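Local coordinates for actva-orf6 monooxygenase (Streptomyces coelicolor, PDB 1N5V), which probably oxidises an aromatic polyketide intermediate to a quinone during actinorhodin biosynthesis, as a small cofactor-independent monooxygenase of the ABM family, at residues 12-17 with 59-64; 8-13 with 66-71. All coordinates share one frame; numbering follows the deposited sequence.

Contact 1: 12-17 with 59-64; sequences AVVTFP and VVNYAQ. With NOM (7-hydroxy-5-methyl-3,3a,5,11b-tetrahydro-1,4-dioxa-cyclopenta[a]anthracene-2,6,11-trione), chain C.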
# COMPACT_ATOMS: atom_id res chain seq x y z
N ALA A 12 -5.38 5.79 -0.43
CA ALA A 12 -5.87 5.51 0.92
C ALA A 12 -5.41 4.08 1.25
O ALA A 12 -5.63 3.09 0.54
CB ALA A 12 -7.39 5.63 0.97
N VAL A 13 -4.69 3.94 2.34
CA VAL A 13 -4.22 2.65 2.84
C VAL A 13 -5.02 2.43 4.11
O VAL A 13 -4.85 3.16 5.08
CB VAL A 13 -2.72 2.70 3.14
CG1 VAL A 13 -2.30 1.39 3.77
CG2 VAL A 13 -1.95 3.00 1.87
N VAL A 14 -5.91 1.47 4.10
CA VAL A 14 -6.85 1.20 5.16
C VAL A 14 -6.53 -0.17 5.74
O VAL A 14 -6.74 -1.18 5.08
CB VAL A 14 -8.31 1.21 4.65
CG1 VAL A 14 -9.29 1.08 5.80
CG2 VAL A 14 -8.66 2.49 3.88
N THR A 15 -6.21 -0.18 7.00
CA THR A 15 -5.89 -1.32 7.82
C THR A 15 -6.98 -1.75 8.79
O THR A 15 -7.34 -0.94 9.66
CB THR A 15 -4.64 -1.02 8.68
OG1 THR A 15 -3.60 -0.76 7.72
CG2 THR A 15 -4.20 -2.23 9.48
N PHE A 16 -7.47 -2.97 8.65
CA PHE A 16 -8.52 -3.50 9.52
C PHE A 16 -7.95 -4.54 10.49
O PHE A 16 -7.51 -5.61 10.03
CB PHE A 16 -9.58 -4.26 8.69
CG PHE A 16 -10.37 -3.44 7.70
CD1 PHE A 16 -9.80 -3.16 6.45
CD2 PHE A 16 -11.64 -2.99 7.97
CE1 PHE A 16 -10.47 -2.37 5.54
CE2 PHE A 16 -12.34 -2.22 7.03
CZ PHE A 16 -11.75 -1.89 5.82
N PRO A 17 -8.05 -4.30 11.78
CA PRO A 17 -7.56 -5.19 12.82
C PRO A 17 -8.47 -6.36 13.11
O PRO A 17 -9.66 -6.19 13.36
CB PRO A 17 -7.36 -4.26 14.04
CG PRO A 17 -8.44 -3.24 13.85
CD PRO A 17 -8.60 -3.04 12.36
N VAL A 59 -6.14 -7.00 7.76
CA VAL A 59 -6.46 -6.94 6.35
C VAL A 59 -6.18 -5.51 5.91
O VAL A 59 -6.54 -4.61 6.65
CB VAL A 59 -7.90 -7.34 5.97
CG1 VAL A 59 -8.21 -6.97 4.51
CG2 VAL A 59 -8.04 -8.83 6.18
N VAL A 60 -5.41 -5.29 4.88
CA VAL A 60 -5.02 -3.96 4.42
C VAL A 60 -5.55 -3.69 3.02
O VAL A 60 -5.35 -4.49 2.10
CB VAL A 60 -3.50 -3.85 4.39
CG1 VAL A 60 -3.09 -2.46 3.87
CG2 VAL A 60 -2.87 -4.08 5.77
N ASN A 61 -6.22 -2.61 2.78
CA ASN A 61 -6.72 -2.19 1.47
C ASN A 61 -5.79 -1.07 0.96
O ASN A 61 -5.67 -0.10 1.67
CB ASN A 61 -8.12 -1.57 1.66
CG ASN A 61 -8.76 -0.96 0.44
OD1 ASN A 61 -8.38 -1.20 -0.68
ND2 ASN A 61 -9.87 -0.21 0.50
N TYR A 62 -5.16 -1.16 -0.17
CA TYR A 62 -4.39 -0.18 -0.89
C TYR A 62 -5.31 0.29 -2.01
O TYR A 62 -5.64 -0.55 -2.86
CB TYR A 62 -3.13 -0.77 -1.53
CG TYR A 62 -2.27 0.21 -2.29
CD1 TYR A 62 -1.44 1.10 -1.62
CD2 TYR A 62 -2.31 0.26 -3.68
CE1 TYR A 62 -0.63 2.06 -2.30
CE2 TYR A 62 -1.55 1.20 -4.38
CZ TYR A 62 -0.74 2.07 -3.67
OH TYR A 62 -0.03 3.00 -4.37
N ALA A 63 -5.90 1.46 -1.85
CA ALA A 63 -6.90 1.99 -2.76
C ALA A 63 -6.37 3.16 -3.57
O ALA A 63 -5.70 4.10 -3.08
CB ALA A 63 -8.12 2.35 -1.95
N GLN A 64 -6.57 3.12 -4.87
CA GLN A 64 -6.06 4.12 -5.81
C GLN A 64 -7.21 4.98 -6.34
O GLN A 64 -8.25 4.42 -6.67
CB GLN A 64 -5.43 3.41 -7.02
CG GLN A 64 -4.08 2.77 -6.86
CD GLN A 64 -3.66 1.95 -8.07
OE1 GLN A 64 -4.49 1.33 -8.77
NE2 GLN A 64 -2.36 1.86 -8.38
C1 NOM C . -12.35 1.22 -1.42
C2 NOM C . -12.85 0.95 -0.16
C3 NOM C . -12.58 1.84 0.87
C4 NOM C . -11.83 3.01 0.69
C5 NOM C . -11.36 3.26 -0.60
C6 NOM C . -11.63 2.38 -1.65
C10 NOM C . -13.08 1.59 2.19
C9 NOM C . -12.82 2.49 3.28
C8 NOM C . -12.07 3.67 3.10
C7 NOM C . -11.57 3.92 1.77
O3 NOM C . -10.92 4.94 1.64
O4 NOM C . -13.74 0.59 2.46
O2 NOM C . -10.59 4.38 -0.83
C13 NOM C . -13.35 2.15 4.52
C14 NOM C . -12.72 2.92 5.71
O1 NOM C . -12.34 4.24 5.48
C11 NOM C . -11.85 4.50 4.18
C12 NOM C . -10.75 5.54 4.22
C15 NOM C . -13.57 2.66 6.94
C16 NOM C . -14.34 1.37 6.53
O5 NOM C . -15.00 0.79 7.41
O6 NOM C . -14.27 0.99 5.36
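Val14 and Asn61 form the middle pair of an antiparallel ladder between strands 10-17 and 58-65, the two inner strands of the four-stranded sheet in this dimeric alpha+beta barrel (ferredoxin-like) fold. Six backbone hydrogen bonds join residues 12-16 to 59-63, two in each of the pairs Ala12-Ala63, Val14-Asn61 and Phe16-Val59. The straightest runs from Phe16 N to Val59 O, at 177°. Between these rungs, Val13 CA and Val60 CA lie 3.3 Å from Asn61 O and Val14 O respectively, close enough for CA-H...O contacts.

Ala12, Val14, Phe16, Asn61 and Ala63 face the bound four-ring ligand NOM and line the floor of its pocket. Val14 can be followed outward: its CB stands 4.1 Å from Asn61 CB, beyond which the two methyls divide. Val14 CG1, anti to the backbone N (chi1 -174°), reaches C14 of NOM, whereas Val14 CG2, beside that N, lies 3.7 Å from NOM C8 and equally near the methyl carbon C12. Next to it, Asn61 ND2 approaches C2 of NOM to 3.3 Å, and the small Ala63 CB sits near the ligand's O2. Phe16 meets Val59 O in the plane of its ring, at the edge; farther out, its CZ approaches NOM O6.

Val13, Thr15, Val60 and Tyr62 project from the other side of the sheet. Val13 splits its methyls between CG1, against Val60 CG1 at 3.9 Å, and CG2, near the Tyr62 ring. That ring stacks on Tyr62 of the second subunit, and the Tyr62 OH is hydrogen-bonded to His51 of the second subunit, placing this side in the dimer interface. At the outer end of the row, Thr15 OG1 lies 3.9 Å from Val60 CG2, the two side chains running alongside each other.

Contact 2: 8-13 with 66-71; sequences VGFVAV and ESEQAY. With NOM (7-hydroxy-5-methyl-3,3a,5,11b-tetrahydro-1,4-dioxa-cyclopenta[a]anthracene-2,6,11-trione), chain C.
Phe10 lies with its ring against the first turn of helix 68-76, where Glu68 and Tyr71 meet different parts of it. Glu68 covers one face: its CA stands over the face of the ring in a CH-pi contact, 4.2 Å from the centroid, while CB and CG continue across the CD1 and CE1 side. With CG anti to its backbone N (chi1 -172°), Glu68 runs out extended past the ring, and its carboxylate forms a salt bridge with Arg72 through OE2.

The CD2 and CE2 side of Phe10 meets Tyr71. Here the rings are oblique, their planes 42° apart and centroids 5.3 Å from each other, with Phe10 CE2 over one face of the tyrosine ring, near its rim and 3.8 Å from CG. Trp65 packs edge-to-face with Tyr71 as well.

This packing follows a classic beta bulge, in which Gly9 and Phe10 both face Trp65 at the start of strand 10-17. In the bulge Gly9 CA comes to 3.0 Å from Glu66 O, a CA-H...O contact. Directly after Glu66 the chain enters helix 68-76, with Ser67 as N-cap: its OG accepts a hydrogen bond from Ala70 N. Phe10 CB packs beside this helix start, 3.6 Å from Ser67 C.

Tyr71 extends from the helix toward the pocket, chi1 173° setting CG anti to the backbone N. Its OH donates a hydrogen bond of 2.7 Å to NOM O3, which lies at the edge of the phenol ring and in its plane. Trp65 NE1 provides another hydrogen bond to the ligand, while Phe10 also packs on Thr54 of the second subunit.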
# COMPACT_ATOMS: atom_id res chain seq x y z
N VAL A 8 -2.79 8.15 -11.05
CA VAL A 8 -3.02 7.91 -9.63
C VAL A 8 -2.68 9.18 -8.85
O VAL A 8 -1.55 9.52 -8.52
CB VAL A 8 -2.26 6.69 -9.08
CG1 VAL A 8 -2.51 6.53 -7.59
CG2 VAL A 8 -2.68 5.40 -9.79
N GLY A 9 -3.71 9.92 -8.40
CA GLY A 9 -3.43 11.17 -7.67
C GLY A 9 -3.60 11.02 -6.17
O GLY A 9 -3.21 11.92 -5.46
N PHE A 10 -4.18 9.93 -5.68
CA PHE A 10 -4.47 9.84 -4.27
C PHE A 10 -4.65 8.39 -3.90
O PHE A 10 -5.30 7.64 -4.60
CB PHE A 10 -5.72 10.67 -3.96
CG PHE A 10 -6.13 10.80 -2.52
CD1 PHE A 10 -5.58 11.78 -1.72
CD2 PHE A 10 -7.09 9.96 -1.98
CE1 PHE A 10 -5.94 11.90 -0.38
CE2 PHE A 10 -7.46 10.09 -0.65
CZ PHE A 10 -6.93 11.09 0.15
N VAL A 11 -4.09 8.04 -2.76
CA VAL A 11 -4.07 6.71 -2.20
C VAL A 11 -4.54 6.75 -0.77
O VAL A 11 -4.13 7.53 0.10
CB VAL A 11 -2.64 6.13 -2.32
CG1 VAL A 11 -2.46 4.79 -1.57
CG2 VAL A 11 -2.22 5.93 -3.78
N ALA A 12 -5.38 5.79 -0.43
CA ALA A 12 -5.87 5.51 0.92
C ALA A 12 -5.41 4.08 1.25
O ALA A 12 -5.63 3.09 0.54
CB ALA A 12 -7.39 5.63 0.97
N VAL A 13 -4.69 3.94 2.34
CA VAL A 13 -4.22 2.65 2.84
C VAL A 13 -5.02 2.43 4.11
O VAL A 13 -4.85 3.16 5.08
CB VAL A 13 -2.72 2.70 3.14
CG1 VAL A 13 -2.30 1.39 3.77
CG2 VAL A 13 -1.95 3.00 1.87
N GLU A 66 -8.15 8.90 -8.55
CA GLU A 66 -7.48 9.83 -9.47
C GLU A 66 -7.06 11.11 -8.76
O GLU A 66 -6.01 11.70 -9.04
CB GLU A 66 -8.27 10.10 -10.71
CG GLU A 66 -8.73 8.96 -11.59
CD GLU A 66 -9.33 9.44 -12.90
OE1 GLU A 66 -9.74 10.63 -12.98
OE2 GLU A 66 -9.39 8.67 -13.90
N SER A 67 -7.80 11.50 -7.74
CA SER A 67 -7.51 12.71 -6.98
C SER A 67 -8.27 12.61 -5.66
O SER A 67 -9.20 11.80 -5.50
CB SER A 67 -7.95 13.95 -7.80
OG SER A 67 -9.37 13.97 -7.85
N GLU A 68 -7.92 13.55 -4.79
CA GLU A 68 -8.62 13.66 -3.50
C GLU A 68 -10.04 14.13 -3.68
O GLU A 68 -11.02 13.75 -2.96
CB GLU A 68 -7.81 14.67 -2.62
CG GLU A 68 -8.35 14.70 -1.21
CD GLU A 68 -7.76 15.73 -0.26
OE1 GLU A 68 -6.59 16.18 -0.35
OE2 GLU A 68 -8.50 16.12 0.66
N GLN A 69 -10.21 15.08 -4.63
CA GLN A 69 -11.60 15.59 -4.82
C GLN A 69 -12.51 14.44 -5.26
O GLN A 69 -13.64 14.31 -4.79
CB GLN A 69 -11.72 16.73 -5.83
CG GLN A 69 -13.20 17.15 -5.90
CD GLN A 69 -13.55 18.14 -6.97
OE1 GLN A 69 -14.34 19.08 -6.75
NE2 GLN A 69 -12.94 17.98 -8.12
N ALA A 70 -12.03 13.64 -6.21
CA ALA A 70 -12.81 12.49 -6.70
C ALA A 70 -13.12 11.57 -5.55
O ALA A 70 -14.28 11.19 -5.34
CB ALA A 70 -12.04 11.82 -7.82
N TYR A 71 -12.15 11.32 -4.67
CA TYR A 71 -12.37 10.51 -3.48
C TYR A 71 -13.39 11.15 -2.54
O TYR A 71 -14.25 10.47 -1.91
CB TYR A 71 -11.04 10.35 -2.72
CG TYR A 71 -11.17 9.68 -1.36
CD1 TYR A 71 -11.19 8.29 -1.34
CD2 TYR A 71 -11.29 10.37 -0.15
CE1 TYR A 71 -11.32 7.57 -0.18
CE2 TYR A 71 -11.40 9.67 1.05
CZ TYR A 71 -11.40 8.29 1.01
OH TYR A 71 -11.51 7.48 2.13
C1 NOM C . -12.35 1.22 -1.42
C2 NOM C . -12.85 0.95 -0.16
C3 NOM C . -12.58 1.84 0.87
C4 NOM C . -11.83 3.01 0.69
C5 NOM C . -11.36 3.26 -0.60
C6 NOM C . -11.63 2.38 -1.65
C10 NOM C . -13.08 1.59 2.19
C9 NOM C . -12.82 2.49 3.28
C8 NOM C . -12.07 3.67 3.10
C7 NOM C . -11.57 3.92 1.77
O3 NOM C . -10.92 4.94 1.64
O4 NOM C . -13.74 0.59 2.46
O2 NOM C . -10.59 4.38 -0.83
C13 NOM C . -13.35 2.15 4.52
C14 NOM C . -12.72 2.92 5.71
O1 NOM C . -12.34 4.24 5.48
C11 NOM C . -11.85 4.50 4.18
C12 NOM C . -10.75 5.54 4.22
C15 NOM C . -13.57 2.66 6.94
C16 NOM C . -14.34 1.37 6.53
O5 NOM C . -15.00 0.79 7.41
O6 NOM C . -14.27 0.99 5.36

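How the contacts relate
From the N terminus, the chain passes through 8-13 and straight into 12-17, so both contacts begin on strand 10-17 and share Ala12 and Val13. Helix 21-31 and strand 45-53 follow before strand 58-65 returns to close contact 1; a few residues later helix 68-76 closes contact 2. The smaller loop, from 12-17 to 59-64, therefore nests inside the one from 8-13 to 66-71. Contact 1 joins the inner strands of the sheet, and contact 2 fastens the helix to the start of one of them. They meet where Tyr62 CE1 lies 3.4 Å from Val11 CG1, and together give the NOM pocket its sheet floor and one helical wall.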